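PDB 3GIR: aminomethyltransferase from Bartonella henselae, which belongs to the aminomethyltransferase (glycine cleavage T-protein) family, with a folate-binding domain followed by a C-terminal barrel domain. Local coordinates for residues F52-M57 with I81-K85. Numbering follows the deposited sequence.
Sequences FAGWRM and ISHMK
Trp-55 and His-83 face each other with their CA atoms 6.9 Å apart, where the beta hairpin of strands 48-52 and 55-60, reversed by a type I' turn from Phe-52 to Trp-55, meets a type I turn from Ile-81 to Met-84. The second turn links strand 76-80 to strand 85-90, members of two different sheets of the folate-binding domain, so the contact sets the tip of the hairpin against the passage between those sheets. Paired backbone bonds, Phe-52 N to Trp-55 O and Trp-55 N to Phe-52 O, close the hairpin.

Between the segments most of the packing is made by His-83, which with Phe-52 and Trp-55 makes an aromatic cluster. Its CB sits almost on the normal of the tryptophan five-membered ring, 3.5 Å from the centroid, a CH-pi contact; the imidazole then presents its edge to that indole face, planes at 81°. Trp-55 also reaches the neighbouring residue, its CH2 lying 3.9 Å from the backbone O of Ser-82. Because chi1 of His-83 (64°) sets CG between the backbone N and the carbonyl carbon, the imidazole rises away from the indole and turns one face to Met-57. Phe-52 meets it rim to rim, CD2 being 3.8 Å from CD2 of His-83, with neither ring over the other. The contact is buried, and Leu-248 of helix 248-257 packs on both Phe-52 and Met-57. Next to His-83, the hydroxyl of Ser-82 is hydrogen-bonded to Asp-80 and to the backbone N of Leu-174, tying the turn to strand 173-178. Bends at chi2 and chi3 fold the Met-57 chain so that its methyl CE lies over the centre of the imidazole, a CH-pi contact, with CE 3.4 Å from ND1 of His-83.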
loop_
_atom_site.group_PDB
_atom_site.type_symbol
_atom_site.label_atom_id
_atom_site.label_comp_id
_atom_site.label_asym_id
_atom_site.label_seq_id
_atom_site.Cartn_x
_atom_site.Cartn_y
_atom_site.Cartn_z
ATOM N N PHE A 52 10.112 3.001 11.430
ATOM C CA PHE A 52 9.514 3.102 10.085
ATOM C C PHE A 52 8.597 4.271 10.066
ATOM O O PHE A 52 7.690 4.389 10.887
ATOM C CB PHE A 52 8.720 1.843 9.731
ATOM C CG PHE A 52 8.083 1.944 8.393
ATOM C CD1 PHE A 52 8.867 1.903 7.255
ATOM C CD2 PHE A 52 6.744 2.144 8.281
ATOM C CE1 PHE A 52 8.307 2.016 6.006
ATOM C CE2 PHE A 52 6.163 2.259 7.004
ATOM C CZ PHE A 52 6.949 2.187 5.887
ATOM N N ALA A 53 8.834 5.142 9.081
ATOM C CA ALA A 53 7.988 6.326 8.839
ATOM C C ALA A 53 7.731 7.119 10.062
ATOM O O ALA A 53 6.660 7.697 10.256
ATOM C CB ALA A 53 6.605 5.897 8.139
ATOM N N GLY A 54 8.725 7.181 10.956
ATOM C CA GLY A 54 8.616 7.920 12.193
ATOM C C GLY A 54 7.964 7.264 13.395
ATOM O O GLY A 54 7.804 7.903 14.445
ATOM N N TRP A 55 7.617 5.971 13.226
ATOM C CA TRP A 55 7.036 5.155 14.238
ATOM C C TRP A 55 7.948 4.032 14.685
ATOM O O TRP A 55 8.723 3.548 13.904
ATOM C CB TRP A 55 5.763 4.442 13.703
ATOM C CG TRP A 55 4.625 5.435 13.409
ATOM C CD1 TRP A 55 4.540 6.244 12.371
ATOM C CD2 TRP A 55 3.441 5.626 14.190
ATOM N NE1 TRP A 55 3.347 6.978 12.423
ATOM C CE2 TRP A 55 2.673 6.619 13.547
ATOM C CE3 TRP A 55 2.959 5.055 15.353
ATOM C CZ2 TRP A 55 1.394 7.014 14.019
ATOM C CZ3 TRP A 55 1.707 5.449 15.840
ATOM C CH2 TRP A 55 0.958 6.430 15.170
ATOM N N ARG A 56 7.811 3.637 15.936
ATOM C CA ARG A 56 8.457 2.430 16.471
ATOM C C ARG A 56 7.510 1.226 16.152
ATOM O O ARG A 56 6.436 1.051 16.772
ATOM C CB ARG A 56 8.800 2.520 17.956
ATOM C CG ARG A 56 9.361 1.187 18.517
ATOM C CD ARG A 56 9.941 1.261 19.922
ATOM N NE ARG A 56 11.118 2.065 19.926
ATOM C CZ ARG A 56 11.203 3.350 20.249
ATOM N NH1 ARG A 56 10.133 4.029 20.674
ATOM N NH2 ARG A 56 12.382 3.968 20.160
ATOM N N MET A 57 7.940 0.402 15.231
ATOM C CA MET A 57 7.063 -0.679 14.696
ATOM C C MET A 57 7.625 -2.051 14.987
ATOM O O MET A 57 8.865 -2.201 14.998
ATOM C CB MET A 57 6.869 -0.525 13.189
ATOM C CG MET A 57 6.206 0.749 12.740
ATOM S SD MET A 57 4.518 0.900 13.330
ATOM C CE MET A 57 3.664 -0.276 12.216
ATOM N N ILE A 81 -1.352 -1.933 11.752
ATOM C CA ILE A 81 -1.055 -0.900 10.797
ATOM C C ILE A 81 -1.642 0.449 11.266
ATOM O O ILE A 81 -2.020 1.304 10.480
ATOM C CB ILE A 81 -1.441 -1.306 9.333
ATOM C CG1 ILE A 81 -2.880 -1.682 9.258
ATOM C CG2 ILE A 81 -0.524 -2.478 8.884
ATOM C CD1 ILE A 81 -3.314 -1.853 7.768
ATOM N N SER A 82 -1.586 0.666 12.587
ATOM C CA SER A 82 -2.139 1.845 13.226
ATOM C C SER A 82 -1.311 3.083 12.958
ATOM O O SER A 82 -1.689 4.163 13.395
ATOM C CB SER A 82 -2.281 1.652 14.745
ATOM O OG SER A 82 -3.185 0.593 15.027
ATOM N N HIS A 83 -0.163 2.940 12.290
ATOM C CA HIS A 83 0.666 4.035 11.829
ATOM C C HIS A 83 0.073 4.699 10.602
ATOM O O HIS A 83 0.373 5.868 10.316
ATOM C CB HIS A 83 2.114 3.552 11.616
ATOM C CG HIS A 83 2.275 2.529 10.555
ATOM N ND1 HIS A 83 1.374 1.502 10.364
ATOM C CD2 HIS A 83 3.197 2.384 9.560
ATOM C CE1 HIS A 83 1.753 0.745 9.345
ATOM N NE2 HIS A 83 2.854 1.270 8.820
ATOM N N MET A 84 -0.763 3.991 9.863
ATOM C CA MET A 84 -1.542 4.564 8.752
ATOM C C MET A 84 -2.594 5.500 9.330
ATOM O O MET A 84 -2.900 5.456 10.517
ATOM C CB MET A 84 -2.287 3.483 7.955
ATOM C CG MET A 84 -1.436 2.334 7.385
ATOM S SD MET A 84 -0.156 2.752 6.150
ATOM C CE MET A 84 -1.021 2.734 4.637
ATOM N N LYS A 85 -3.128 6.375 8.486
ATOM C CA LYS A 85 -4.037 7.436 8.912
ATOM C C LYS A 85 -5.302 7.444 8.103
ATOM O O LYS A 85 -5.250 7.457 6.879
ATOM C CB LYS A 85 -3.381 8.836 8.844
ATOM C CG LYS A 85 -4.078 9.893 9.633
ATOM C CD LYS A 85 -3.872 9.682 11.152
ATOM C CE LYS A 85 -4.526 10.730 11.982
ATOM N NZ LYS A 85 -4.187 10.478 13.425
#